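Local coordinates for LPXTG cell wall surface protein (Streptococcus gordonii, PDB 4IGB) that is of unknown detailed function but probably mediates bacterial adhesion as a peptidoglycan-anchored surface protein, of which this chain comprises the two N-terminal domains, at residues B[26-31]-B[284-289]; B[191-196]-B[261-266]; B[176-181]-B[269-274]; B[17-22]-B[222-227]. All coordinates share one frame; numbering follows the deposited sequence.

Interaction 1 (B[26-31]-B[284-289]). With SO4 (sulfate ion), chain J.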
loop_
_atom_site.group_PDB
_atom_site.type_symbol
_atom_site.label_atom_id
_atom_site.label_comp_id
_atom_site.label_asym_id
_atom_site.label_seq_id
_atom_site.Cartn_x
_atom_site.Cartn_y
_atom_site.Cartn_z
ATOM N N LEU B 26 11.697 7.718 -2.561
ATOM C CA LEU B 26 11.044 7.177 -1.369
ATOM C C LEU B 26 11.708 5.860 -0.989
ATOM O O LEU B 26 12.107 5.092 -1.852
ATOM C CB LEU B 26 9.565 6.920 -1.656
ATOM C CG LEU B 26 8.485 7.926 -1.255
ATOM C CD1 LEU B 26 9.030 9.308 -1.060
ATOM C CD2 LEU B 26 7.346 7.908 -2.274
ATOM N N ASP B 27 11.824 5.600 0.303
ATOM C CA ASP B 27 12.370 4.336 0.769
ATOM C C ASP B 27 11.258 3.393 1.236
ATOM O O ASP B 27 11.427 2.642 2.195
ATOM C CB ASP B 27 13.351 4.591 1.917
ATOM C CG ASP B 27 14.185 3.375 2.257
ATOM O OD1 ASP B 27 14.285 2.464 1.405
ATOM O OD2 ASP B 27 14.752 3.334 3.374
ATOM N N ILE B 28 10.108 3.434 0.581
ATOM C CA ILE B 28 9.024 2.561 1.019
ATOM C C ILE B 28 9.303 1.126 0.575
ATOM O O ILE B 28 10.179 0.879 -0.253
ATOM C CB ILE B 28 7.654 3.050 0.535
ATOM C CG1 ILE B 28 7.633 3.142 -0.985
ATOM C CG2 ILE B 28 7.336 4.392 1.177
ATOM C CD1 ILE B 28 6.353 3.680 -1.545
ATOM N N ARG B 29 8.591 0.166 1.154
ATOM C CA ARG B 29 8.796 -1.212 0.744
ATOM C C ARG B 29 7.934 -1.567 -0.447
ATOM O O ARG B 29 6.715 -1.416 -0.403
ATOM C CB ARG B 29 8.469 -2.173 1.870
ATOM C CG ARG B 29 8.591 -3.603 1.410
ATOM C CD ARG B 29 8.571 -4.552 2.571
ATOM N NE ARG B 29 9.000 -5.873 2.133
ATOM C CZ ARG B 29 9.355 -6.845 2.957
ATOM N NH1 ARG B 29 9.344 -6.631 4.273
ATOM N NH2 ARG B 29 9.730 -8.020 2.460
ATOM N N LYS B 30 8.565 -2.065 -1.500
ATOM C CA LYS B 30 7.828 -2.541 -2.658
ATOM C C LYS B 30 7.684 -4.053 -2.552
ATOM O O LYS B 30 8.679 -4.775 -2.459
ATOM C CB LYS B 30 8.551 -2.171 -3.949
ATOM C CG LYS B 30 7.776 -2.474 -5.231
ATOM C CD LYS B 30 8.544 -1.954 -6.458
ATOM C CE LYS B 30 7.616 -1.772 -7.656
ATOM N NZ LYS B 30 8.385 -1.487 -8.899
ATOM N N PHE B 31 6.449 -4.539 -2.560
ATOM C CA PHE B 31 6.240 -5.969 -2.400
ATOM C C PHE B 31 6.683 -6.753 -3.636
ATOM O O PHE B 31 6.769 -6.212 -4.740
ATOM C CB PHE B 31 4.770 -6.259 -2.088
ATOM C CG PHE B 31 4.352 -5.853 -0.702
ATOM C CD1 PHE B 31 4.988 -6.381 0.410
ATOM C CD2 PHE B 31 3.323 -4.942 -0.515
ATOM C CE1 PHE B 31 4.605 -6.007 1.691
ATOM C CE2 PHE B 31 2.919 -4.582 0.747
ATOM C CZ PHE B 31 3.567 -5.112 1.861
ATOM N N GLY B 284 3.291 -1.093 -8.772
ATOM C CA GLY B 284 3.674 -2.020 -7.722
ATOM C C GLY B 284 2.755 -1.829 -6.537
ATOM O O GLY B 284 1.891 -0.961 -6.560
ATOM N N LEU B 285 2.921 -2.632 -5.494
ATOM C CA LEU B 285 2.194 -2.382 -4.264
ATOM C C LEU B 285 3.208 -2.185 -3.156
ATOM O O LEU B 285 4.234 -2.850 -3.125
ATOM C CB LEU B 285 1.235 -3.521 -3.925
ATOM C CG LEU B 285 0.184 -3.884 -4.973
ATOM C CD1 LEU B 285 -0.610 -5.094 -4.480
ATOM C CD2 LEU B 285 -0.742 -2.712 -5.224
ATOM N N TYR B 286 2.919 -1.265 -2.244
ATOM C CA TYR B 286 3.917 -0.871 -1.264
ATOM C C TYR B 286 3.331 -0.773 0.142
ATOM O O TYR B 286 2.107 -0.759 0.329
ATOM C CB TYR B 286 4.485 0.498 -1.615
ATOM C CG TYR B 286 4.957 0.688 -3.041
ATOM C CD1 TYR B 286 6.316 0.670 -3.352
ATOM C CD2 TYR B 286 4.054 0.926 -4.072
ATOM C CE1 TYR B 286 6.758 0.857 -4.656
ATOM C CE2 TYR B 286 4.494 1.126 -5.385
ATOM C CZ TYR B 286 5.845 1.082 -5.664
ATOM O OH TYR B 286 6.274 1.279 -6.959
ATOM N N ILE B 287 4.226 -0.699 1.119
ATOM C CA ILE B 287 3.904 -0.144 2.418
ATOM C C ILE B 287 5.073 0.714 2.862
ATOM O O ILE B 287 6.212 0.548 2.395
ATOM C CB ILE B 287 3.672 -1.218 3.511
ATOM C CG1 ILE B 287 4.911 -2.102 3.663
ATOM C CG2 ILE B 287 2.425 -2.042 3.220
ATOM C CD1 ILE B 287 4.867 -3.009 4.889
ATOM N N GLU B 288 4.788 1.627 3.779
ATOM C CA GLU B 288 5.831 2.441 4.376
ATOM C C GLU B 288 6.606 1.605 5.380
ATOM O O GLU B 288 6.146 0.541 5.789
ATOM C CB GLU B 288 5.208 3.683 5.008
ATOM C CG GLU B 288 4.535 4.558 3.954
ATOM C CD GLU B 288 3.448 5.455 4.520
ATOM O OE1 GLU B 288 3.756 6.641 4.761
ATOM O OE2 GLU B 288 2.292 4.975 4.722
ATOM N N LYS B 289 7.791 2.077 5.755
ATOM C CA LYS B 289 8.710 1.306 6.599
ATOM C C LYS B 289 8.766 1.785 8.034
ATOM O O LYS B 289 9.042 2.954 8.292
ATOM C CB LYS B 289 10.138 1.382 6.043
ATOM C CG LYS B 289 10.497 0.335 5.008
ATOM C CD LYS B 289 12.004 0.333 4.748
ATOM C CE LYS B 289 12.338 -0.399 3.459
ATOM N NZ LYS B 289 13.777 -0.238 3.079
HETATM S S SO4 J . 9.796 1.961 -7.465
HETATM O O1 SO4 J . 10.027 3.329 -7.922
HETATM O O2 SO4 J . 8.461 1.541 -7.856
HETATM O O3 SO4 J . 9.934 1.918 -6.011
HETATM O O4 SO4 J . 10.758 1.057 -8.097
HETATM O O HOH W 1 5.039 -4.462 -6.082
#
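Lys-30 and Tyr-286 form a non-hydrogen-bonded antiparallel pair whose side chains run alongside each other in the same direction. The lysine sets CG anti to its own N (chi1 -173°) and then stays extended, which lays its methylenes beside the ring: Lys-30 CG is 3.5 Å from Tyr-286 CE1. Both polar ends thereby meet one oxygen of a sulfate, probably from the crystallisation liquor. The bond from Lys-30 NZ to SO4 O2 is weak at 3.2 Å, whereas that from Tyr-286 OH lies in the ring plane and is so short that its length is doubtful; Ser-147 O and Glu-146 also bind the ammonium group. Ile-28 reaches the same ring obliquely, with CD1 3.5 Å from Tyr-286 CD1. Its CG1 sits between N and the carbonyl carbon (chi1 58°), and an extended chi2 carries CD1 onward to the tyrosine.

On the face bearing Arg-29 and Ile-287, Phe-31 crosses the isoleucine at about a right angle, its CZ 3.5 Å from Ile-287 CG2; Ile-97, Val-100 and Ile-180 pack around this pair. The backbones are held by Arg-29 N to Ile-287 O (2.7 Å), Ile-287 N to Arg-29 O (3.0 Å) and a nearly straight Phe-31 N to Leu-285 O (2.8 Å), while a water accepts from Leu-285 N and probably donates to Phe-31 O. Beyond the strands, Lys-289 NZ meets Asp-27 OD1 at 3.2 Å from above the carboxylate plane; Lys-324 takes the other oxygen. This is a short antiparallel edge strand closing one side of the N-terminal domain's six-stranded sheet, beside the second domain.

Interaction 2 (B[191-196]-B[261-266]). With SO4 (sulfate ion), chain J.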
loop_
_atom_site.group_PDB
_atom_site.type_symbol
_atom_site.label_atom_id
_atom_site.label_comp_id
_atom_site.label_asym_id
_atom_site.label_seq_id
_atom_site.Cartn_x
_atom_site.Cartn_y
_atom_site.Cartn_z
ATOM N N LYS B 191 -1.027 -0.531 5.967
ATOM C CA LYS B 191 -1.759 0.448 5.169
ATOM C C LYS B 191 -1.227 0.456 3.745
ATOM O O LYS B 191 -0.107 0.908 3.475
ATOM C CB LYS B 191 -1.683 1.841 5.809
ATOM C CG LYS B 191 -2.258 1.881 7.232
ATOM C CD LYS B 191 -3.716 1.432 7.289
ATOM C CE LYS B 191 -4.126 1.199 8.742
ATOM N NZ LYS B 191 -5.459 0.538 8.865
ATOM N N LEU B 192 -2.038 -0.047 2.828
ATOM C CA LEU B 192 -1.587 -0.223 1.463
ATOM C C LEU B 192 -1.176 1.105 0.863
ATOM O O LEU B 192 -1.903 2.073 0.952
ATOM C CB LEU B 192 -2.699 -0.819 0.605
ATOM C CG LEU B 192 -2.322 -0.921 -0.863
ATOM C CD1 LEU B 192 -1.141 -1.882 -1.053
ATOM C CD2 LEU B 192 -3.538 -1.360 -1.696
ATOM N N VAL B 193 -0.018 1.131 0.222
ATOM C CA VAL B 193 0.399 2.305 -0.529
ATOM C C VAL B 193 0.485 2.004 -2.018
ATOM O O VAL B 193 0.946 0.933 -2.433
ATOM C CB VAL B 193 1.747 2.859 -0.022
ATOM C CG1 VAL B 193 2.299 3.926 -0.974
ATOM C CG2 VAL B 193 1.583 3.400 1.384
ATOM N N MET B 194 0.003 2.943 -2.820
ATOM C CA MET B 194 0.163 2.863 -4.261
ATOM C C MET B 194 0.875 4.111 -4.768
ATOM O O MET B 194 0.728 5.196 -4.200
ATOM C CB MET B 194 -1.179 2.691 -4.952
ATOM C CG MET B 194 -1.784 1.285 -4.766
ATOM S SD MET B 194 -3.162 0.939 -5.887
ATOM C CE MET B 194 -2.282 0.682 -7.429
ATOM N N LYS B 195 1.650 3.957 -5.831
ATOM C CA LYS B 195 2.387 5.088 -6.382
ATOM C C LYS B 195 2.303 5.103 -7.909
ATOM O O LYS B 195 3.216 4.654 -8.589
ATOM C CB LYS B 195 3.841 5.045 -5.916
ATOM C CG LYS B 195 4.692 6.214 -6.430
ATOM C CD LYS B 195 6.121 6.125 -5.916
ATOM C CE LYS B 195 6.834 4.898 -6.429
ATOM N NZ LYS B 195 6.924 4.910 -7.897
ATOM N N PRO B 196 1.196 5.616 -8.453
ATOM C CA PRO B 196 1.076 5.675 -9.914
ATOM C C PRO B 196 2.163 6.597 -10.453
ATOM O O PRO B 196 2.425 7.626 -9.829
ATOM C CB PRO B 196 -0.280 6.349 -10.138
ATOM C CG PRO B 196 -0.946 6.414 -8.812
ATOM C CD PRO B 196 0.116 6.342 -7.767
ATOM N N ALA B 261 1.698 9.601 -4.660
ATOM C CA ALA B 261 1.699 8.524 -3.684
ATOM C C ALA B 261 0.465 8.609 -2.805
ATOM O O ALA B 261 0.076 9.695 -2.365
ATOM C CB ALA B 261 2.962 8.553 -2.830
ATOM N N LEU B 262 -0.128 7.451 -2.546
ATOM C CA LEU B 262 -1.384 7.337 -1.805
ATOM C C LEU B 262 -1.264 6.269 -0.723
ATOM O O LEU B 262 -0.921 5.109 -1.015
ATOM C CB LEU B 262 -2.521 6.956 -2.761
ATOM C CG LEU B 262 -2.792 7.881 -3.959
ATOM C CD1 LEU B 262 -3.028 7.099 -5.225
ATOM C CD2 LEU B 262 -4.008 8.765 -3.680
ATOM N N ARG B 263 -1.522 6.667 0.517
ATOM C CA ARG B 263 -1.581 5.741 1.638
ATOM C C ARG B 263 -3.043 5.521 2.013
ATOM O O ARG B 263 -3.742 6.465 2.367
ATOM C CB ARG B 263 -0.810 6.285 2.839
ATOM C CG ARG B 263 -1.036 5.477 4.133
ATOM C CD ARG B 263 -0.830 6.329 5.363
ATOM N NE ARG B 263 0.554 6.778 5.541
ATOM C CZ ARG B 263 0.892 7.772 6.360
ATOM N NH1 ARG B 263 -0.059 8.415 7.040
ATOM N NH2 ARG B 263 2.165 8.125 6.504
ATOM N N SER B 264 -3.512 4.285 1.883
ATOM C CA SER B 264 -4.898 3.942 2.206
ATOM C C SER B 264 -5.228 4.060 3.697
ATOM O O SER B 264 -4.346 4.052 4.545
ATOM C CB SER B 264 -5.233 2.521 1.722
ATOM O OG SER B 264 -6.552 2.144 2.110
ATOM N N ASN B 265 -6.515 4.175 4.004
ATOM C CA ASN B 265 -6.994 3.981 5.368
ATOM C C ASN B 265 -6.893 2.522 5.817
ATOM O O ASN B 265 -6.978 2.233 7.015
ATOM C CB ASN B 265 -8.465 4.418 5.488
ATOM C CG ASN B 265 -8.624 5.916 5.505
ATOM O OD1 ASN B 265 -7.713 6.631 5.917
ATOM N ND2 ASN B 265 -9.784 6.404 5.061
ATOM N N SER B 266 -6.753 1.599 4.862
ATOM C CA SER B 266 -6.824 0.168 5.194
ATOM C C SER B 266 -5.754 -0.625 4.466
ATOM O O SER B 266 -4.816 -0.054 3.893
ATOM C CB SER B 266 -8.201 -0.411 4.842
ATOM O OG SER B 266 -8.399 -0.433 3.433
HETATM S S SO4 J . 9.796 1.961 -7.465
HETATM O O1 SO4 J . 10.027 3.329 -7.922
HETATM O O2 SO4 J . 8.461 1.541 -7.856
HETATM O O3 SO4 J . 9.934 1.918 -6.011
HETATM O O4 SO4 J . 10.758 1.057 -8.097
#
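Lys-191 and Leu-262, the two residues most buried by this contact, hold opposite ends of the paired segments. Lys-191 bends at chi2 (-58°), and the remaining chain runs out straight along the turn at Asn-265, with CD packed against that residue's carbonyl oxygen. Its ammonium group then donates to the same atom, Lys-191 NZ to Asn-265 O measuring 2.9 Å, with the nitrogen tilted 31° from the carbonyl plane.

At the other end Leu-262 is bound through both backbone atoms: its N lies 2.9 Å from Met-194 O and its O 3.0 Å from Met-194 N, as expected of a hydrogen-bonded antiparallel pair. Its side chain meets Pro-196 at about a right angle, CD1 standing 4.1 Å from Pro-196 CD, a light apolar touch.

Between them Leu-192 extends the backbone pairing, receiving Ser-264 N at its O (2.9 Å, 173° at the hydrogen) and donating from its N to Ser-266 O (3.0 Å). Ser-264 OG accepts from Ser-266 N at 2.8 Å and also bonds to Ser-268 O. The result is an antiparallel pair in which strand 193-194 edges a mixed sheet, finished by an ST turn that leads from strand 261-264 into strand 268-274.

Interaction 3 (B[176-181]-B[269-274])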
loop_
_atom_site.group_PDB
_atom_site.type_symbol
_atom_site.label_atom_id
_atom_site.label_comp_id
_atom_site.label_asym_id
_atom_site.label_seq_id
_atom_site.Cartn_x
_atom_site.Cartn_y
_atom_site.Cartn_z
ATOM N N VAL B 176 -10.430 -1.924 -10.238
ATOM C CA VAL B 176 -9.588 -2.940 -9.633
ATOM C C VAL B 176 -9.469 -2.731 -8.131
ATOM O O VAL B 176 -9.425 -1.600 -7.636
ATOM C CB VAL B 176 -8.166 -2.906 -10.239
ATOM C CG1 VAL B 176 -7.379 -4.108 -9.801
ATOM C CG2 VAL B 176 -8.215 -2.826 -11.792
ATOM N N THR B 177 -9.410 -3.825 -7.395
ATOM C CA THR B 177 -9.213 -3.737 -5.964
ATOM C C THR B 177 -7.950 -4.512 -5.615
ATOM O O THR B 177 -7.819 -5.685 -5.958
ATOM C CB THR B 177 -10.420 -4.300 -5.216
ATOM O OG1 THR B 177 -11.574 -3.532 -5.558
ATOM C CG2 THR B 177 -10.201 -4.266 -3.683
ATOM N N ALA B 178 -7.004 -3.833 -4.970
ATOM C CA ALA B 178 -5.797 -4.471 -4.500
ATOM C C ALA B 178 -5.882 -4.538 -2.992
ATOM O O ALA B 178 -6.394 -3.624 -2.342
ATOM C CB ALA B 178 -4.563 -3.676 -4.927
ATOM N N GLU B 179 -5.368 -5.621 -2.431
ATOM C CA GLU B 179 -5.423 -5.817 -0.994
ATOM C C GLU B 179 -4.231 -6.636 -0.560
ATOM O O GLU B 179 -3.859 -7.601 -1.228
ATOM C CB GLU B 179 -6.720 -6.533 -0.584
ATOM C CG GLU B 179 -6.848 -6.736 0.922
ATOM C CD GLU B 179 -7.981 -7.684 1.306
ATOM O OE1 GLU B 179 -8.976 -7.773 0.576
ATOM O OE2 GLU B 179 -7.871 -8.358 2.343
ATOM N N ILE B 180 -3.632 -6.242 0.557
ATOM C CA ILE B 180 -2.582 -7.026 1.194
ATOM C C ILE B 180 -3.131 -7.606 2.495
ATOM O O ILE B 180 -3.968 -6.993 3.149
ATOM C CB ILE B 180 -1.325 -6.192 1.471
ATOM C CG1 ILE B 180 -1.685 -4.861 2.154
ATOM C CG2 ILE B 180 -0.605 -5.930 0.164
ATOM C CD1 ILE B 180 -0.450 -4.022 2.586
ATOM N N ARG B 181 -2.640 -8.783 2.869
ATOM C CA ARG B 181 -3.270 -9.585 3.910
ATOM C C ARG B 181 -2.208 -10.463 4.555
ATOM O O ARG B 181 -1.419 -11.082 3.847
ATOM C CB ARG B 181 -4.308 -10.481 3.219
ATOM C CG ARG B 181 -5.459 -10.929 4.046
ATOM C CD ARG B 181 -6.370 -11.866 3.233
ATOM N NE ARG B 181 -7.241 -11.174 2.280
ATOM C CZ ARG B 181 -8.043 -11.810 1.426
ATOM N NH1 ARG B 181 -8.076 -13.142 1.404
ATOM N NH2 ARG B 181 -8.810 -11.129 0.593
ATOM N N MET B 269 -7.296 -0.970 -1.504
ATOM C CA MET B 269 -7.616 0.215 -2.279
ATOM C C MET B 269 -8.367 -0.216 -3.527
ATOM O O MET B 269 -7.951 -1.152 -4.215
ATOM C CB MET B 269 -6.332 0.968 -2.664
ATOM C CG MET B 269 -6.556 2.398 -3.148
ATOM S SD MET B 269 -5.032 3.395 -3.299
ATOM C CE MET B 269 -4.230 3.127 -1.728
ATOM N N ASN B 270 -9.483 0.453 -3.803
ATOM C CA ASN B 270 -10.215 0.227 -5.047
ATOM C C ASN B 270 -9.843 1.351 -6.001
ATOM O O ASN B 270 -10.351 2.463 -5.893
ATOM C CB ASN B 270 -11.724 0.181 -4.775
ATOM C CG ASN B 270 -12.562 -0.008 -6.039
ATOM O OD1 ASN B 270 -13.786 0.165 -6.051
ATOM N ND2 ASN B 270 -11.889 -0.361 -7.116
ATOM N N PHE B 271 -8.914 1.069 -6.903
ATOM C CA PHE B 271 -8.446 2.057 -7.870
ATOM C C PHE B 271 -8.963 1.721 -9.249
ATOM O O PHE B 271 -9.654 0.723 -9.450
ATOM C CB PHE B 271 -6.911 2.136 -7.892
ATOM C CG PHE B 271 -6.240 0.878 -8.406
ATOM C CD1 PHE B 271 -6.048 -0.213 -7.573
ATOM C CD2 PHE B 271 -5.804 0.789 -9.728
ATOM C CE1 PHE B 271 -5.423 -1.373 -8.045
ATOM C CE2 PHE B 271 -5.177 -0.360 -10.202
ATOM C CZ PHE B 271 -4.985 -1.440 -9.361
ATOM N N GLY B 272 -8.633 2.571 -10.208
ATOM C CA GLY B 272 -9.058 2.357 -11.569
ATOM C C GLY B 272 -8.007 2.966 -12.472
ATOM O O GLY B 272 -7.147 3.724 -12.018
ATOM N N TYR B 273 -8.062 2.612 -13.744
ATOM C CA TYR B 273 -7.153 3.154 -14.733
ATOM C C TYR B 273 -7.906 3.200 -16.034
ATOM O O TYR B 273 -8.584 2.231 -16.390
ATOM C CB TYR B 273 -5.940 2.242 -14.898
ATOM C CG TYR B 273 -4.980 2.681 -15.998
ATOM C CD1 TYR B 273 -4.024 3.666 -15.763
ATOM C CD2 TYR B 273 -5.024 2.099 -17.264
ATOM C CE1 TYR B 273 -3.144 4.073 -16.764
ATOM C CE2 TYR B 273 -4.140 2.492 -18.270
ATOM C CZ TYR B 273 -3.210 3.484 -18.015
ATOM O OH TYR B 273 -2.334 3.873 -19.004
ATOM N N SER B 274 -7.811 4.311 -16.750
ATOM C CA SER B 274 -8.365 4.336 -18.101
ATOM C C SER B 274 -7.315 4.805 -19.099
ATOM O O SER B 274 -6.464 5.639 -18.774
ATOM C CB SER B 274 -9.657 5.158 -18.189
ATOM O OG SER B 274 -9.431 6.535 -17.966
#
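The Phe-271 ring carries Val-176 over one face and Ala-178 at its edge. Val-176 CB lies 3.9 Å from the Phe-271 ring centroid and 22° off the ring normal, a CH-pi contact displaced toward the rim, and Val-176 CG1 adds a 3.6 Å approach to Phe-271 CZ. Ala-178 CB stays near the ring plane, 4.0 Å from Phe-271 CE1. This placement follows from the phenylalanine's chi1 of 66°, which sets CG between N and the carbonyl carbon and lets the ring run alongside the valine; Met-194 packs on the ring as well.

A second flat group, the Asn-270 amide, shares a face with Thr-177. Its ND2 donates to Val-176 O at 2.8 Å, coming from above the carbonyl plane, so this oxygen takes a side-chain donor in addition to a weak bond from Phe-271 N. The amide is fixed further by Asp-175 at ND2 and Lys-214 at OD1.

These residues join strands 170-182 and 268-274 as central neighbours in the eight-stranded antiparallel sheet of the N-terminal domain, with short-segment axes 4.7 Å apart at closest approach and N-to-C directions 140° apart. Val-176 N reaches Phe-271 O at 2.9 Å, the return bond being the weak one; between Ala-178 and Met-269 both bonds are sound, Ala-178 N to Met-269 O being 2.9 Å. The register continues beyond Met-269, where Ile-180 bonds to Asn-267. Within segment 176-181 the Arg-181 guanidinium turns its edge to Glu-179 in a salt bridge, Arg-181 NE 2.9 Å from Glu-179 OE2 and above the carboxylate plane, and makes a cation-pi contact with Tyr-108.

Interaction 4 (B[17-22]-B[222-227])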
loop_
_atom_site.group_PDB
_atom_site.type_symbol
_atom_site.label_atom_id
_atom_site.label_comp_id
_atom_site.label_asym_id
_atom_site.label_seq_id
_atom_site.Cartn_x
_atom_site.Cartn_y
_atom_site.Cartn_z
ATOM N N ILE B 17 -1.039 16.423 0.666
ATOM C CA ILE B 17 0.184 17.202 0.809
ATOM C C ILE B 17 0.878 17.399 -0.520
ATOM O O ILE B 17 0.933 16.489 -1.338
ATOM C CB ILE B 17 1.181 16.509 1.744
ATOM C CG1 ILE B 17 0.622 16.435 3.151
ATOM C CG2 ILE B 17 2.506 17.279 1.788
ATOM C CD1 ILE B 17 1.573 15.778 4.098
ATOM N N LYS B 18 1.410 18.597 -0.731
ATOM C CA LYS B 18 2.302 18.858 -1.855
ATOM C C LYS B 18 3.536 19.572 -1.319
ATOM O O LYS B 18 3.425 20.594 -0.647
ATOM C CB LYS B 18 1.624 19.712 -2.924
ATOM C CG LYS B 18 2.562 20.071 -4.069
ATOM C CD LYS B 18 1.887 20.923 -5.127
ATOM C CE LYS B 18 0.752 20.184 -5.791
ATOM N NZ LYS B 18 0.031 21.041 -6.770
ATOM N N ASN B 19 4.709 19.023 -1.599
ATOM C CA ASN B 19 5.944 19.574 -1.058
ATOM C C ASN B 19 7.132 19.162 -1.920
ATOM O O ASN B 19 6.943 18.668 -3.031
ATOM C CB ASN B 19 6.131 19.127 0.392
ATOM C CG ASN B 19 6.268 17.618 0.527
ATOM O OD1 ASN B 19 6.610 16.934 -0.425
ATOM N ND2 ASN B 19 6.017 17.101 1.723
ATOM N N GLY B 20 8.343 19.346 -1.400
ATOM C CA GLY B 20 9.554 19.122 -2.175
ATOM C C GLY B 20 10.070 17.696 -2.152
ATOM O O GLY B 20 11.065 17.369 -2.803
ATOM N N THR B 21 9.391 16.836 -1.408
ATOM C CA THR B 21 9.789 15.439 -1.328
ATOM C C THR B 21 9.931 14.795 -2.706
ATOM O O THR B 21 9.060 14.937 -3.559
ATOM C CB THR B 21 8.802 14.633 -0.468
ATOM O OG1 THR B 21 8.988 14.995 0.906
ATOM C CG2 THR B 21 9.059 13.149 -0.626
ATOM N N ASP B 22 11.041 14.100 -2.918
ATOM C CA ASP B 22 11.283 13.409 -4.180
ATOM C C ASP B 22 10.596 12.038 -4.189
ATOM O O ASP B 22 11.088 11.078 -3.602
ATOM C CB ASP B 22 12.792 13.263 -4.413
ATOM C CG ASP B 22 13.123 12.502 -5.679
ATOM O OD1 ASP B 22 12.182 12.129 -6.432
ATOM O OD2 ASP B 22 14.332 12.291 -5.928
ATOM N N LEU B 222 -3.690 9.484 3.206
ATOM C CA LEU B 222 -2.705 10.492 2.810
ATOM C C LEU B 222 -2.368 10.456 1.324
ATOM O O LEU B 222 -2.041 9.395 0.764
ATOM C CB LEU B 222 -1.441 10.344 3.665
ATOM C CG LEU B 222 -0.211 11.232 3.407
ATOM C CD1 LEU B 222 -0.599 12.681 3.322
ATOM C CD2 LEU B 222 0.812 11.063 4.515
ATOM N N ARG B 223 -2.443 11.616 0.683
ATOM C CA ARG B 223 -2.056 11.739 -0.716
ATOM C C ARG B 223 -0.892 12.706 -0.873
ATOM O O ARG B 223 -1.010 13.901 -0.583
ATOM C CB ARG B 223 -3.220 12.202 -1.585
ATOM C CG ARG B 223 -2.856 12.288 -3.062
ATOM C CD ARG B 223 -3.208 13.639 -3.656
ATOM N NE ARG B 223 -2.371 14.708 -3.123
ATOM C CZ ARG B 223 -2.518 15.993 -3.436
ATOM N NH1 ARG B 223 -3.477 16.370 -4.270
ATOM N NH2 ARG B 223 -1.705 16.901 -2.918
ATOM N N LEU B 224 0.240 12.190 -1.326
ATOM C CA LEU B 224 1.417 13.026 -1.473
ATOM C C LEU B 224 1.672 13.368 -2.933
ATOM O O LEU B 224 1.636 12.496 -3.787
ATOM C CB LEU B 224 2.646 12.329 -0.895
ATOM C CG LEU B 224 3.957 13.061 -1.224
ATOM C CD1 LEU B 224 4.094 14.299 -0.348
ATOM C CD2 LEU B 224 5.157 12.148 -1.051
ATOM N N MET B 225 1.920 14.644 -3.205
ATOM C CA MET B 225 2.412 15.087 -4.503
ATOM C C MET B 225 3.686 15.879 -4.315
ATOM O O MET B 225 3.923 16.457 -3.262
ATOM C CB MET B 225 1.424 16.012 -5.188
ATOM C CG MET B 225 0.260 15.350 -5.852
ATOM S SD MET B 225 -0.717 16.614 -6.662
ATOM C CE MET B 225 -1.955 15.590 -7.484
ATOM N N ASN B 226 4.499 15.912 -5.353
ATOM C CA ASN B 226 5.645 16.803 -5.392
ATOM C C ASN B 226 5.194 18.123 -6.021
ATOM O O ASN B 226 4.259 18.153 -6.850
ATOM C CB ASN B 226 6.777 16.152 -6.179
ATOM C CG ASN B 226 7.972 17.077 -6.375
ATOM O OD1 ASN B 226 8.013 17.830 -7.337
ATOM N ND2 ASN B 226 8.956 16.999 -5.476
ATOM N N ASN B 227 5.832 19.214 -5.597
ATOM C CA ASN B 227 5.524 20.555 -6.098
ATOM C C ASN B 227 5.400 20.652 -7.616
ATOM O O ASN B 227 4.656 21.491 -8.134
ATOM C CB ASN B 227 6.570 21.563 -5.607
ATOM C CG ASN B 227 6.437 21.862 -4.125
ATOM O OD1 ASN B 227 5.322 21.998 -3.601
ATOM N ND2 ASN B 227 7.573 21.971 -3.438
HETATM O O HOH W 2 1.881 21.449 -8.664
HETATM O O HOH W 3 3.351 23.379 -2.334
HETATM O O HOH W 4 11.168 18.617 -5.453
#
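Ile-17 crosses two leucines obliquely, one with each branch: its CD1 touches Leu-222 CD1 at 3.9 Å, and its CG2 approaches Leu-224 CD1. Leu-224 is in turn met at about right angles by Asn-19 and Thr-21, the former bringing OD1 to 3.6 Å from Leu-224 CD1.

On the other face Arg-223 bends at chi2 and chi3, which turns its guanidinium edge toward the Ile-17 carbonyl while Met-225 CG rests over the centre of the flat group. Arg-223 NH2 donates to Ile-17 O at 3.1 Å from 78° out of the carbonyl plane. The same oxygen accepts Met-225 N at 2.8 Å from almost straight ahead, so two donors grip it from different directions; NH1 of the arginine turns to Gln-233. Lys-18 passes obliquely over Asn-227, its CG 3.4 Å from Asn-227 OD1, and a water links Lys-18 NZ to Asn-227 O, while Asn-227 ND2 turns to Pro-1 O, in the tag.

Past the end of strand 14-19, the Asn-226 amide holds the chain at Thr-21: ND2 donates to Thr-21 O at 2.8 Å, nearly in the amide plane but above that of the carbonyl. Asn-19 OD1 accepts from Thr-21 N at 3.0 Å. With N-to-C directions only 23° apart, this is a parallel strand pair in a sheet whose other neighbours are antiparallel, terminated by an Asx turn at Asn-19.

From the N terminus, segment 17-22 opens interaction 4, closed at 222-227, and segment 26-31 opens interaction 1, closed last at 284-289. Inside interaction 1 lies interaction 3 (176-181 with 269-274), and inside that, interaction 2 (191-196 with 261-266). Interaction 4 crosses the other three, since its second segment falls within each of their loops. Interactions 2 and 4 belong to one sheet, strands 261-264 and 220-226 being neighbours through Ala-261 with Leu-224. Tyr-286 O to Val-193 N and a Glu-288 with Arg-263 salt bridge join it to the six-stranded sheet of interaction 1. Met-194 and Ile-180 pack the eight-stranded sheet of interaction 3 against both.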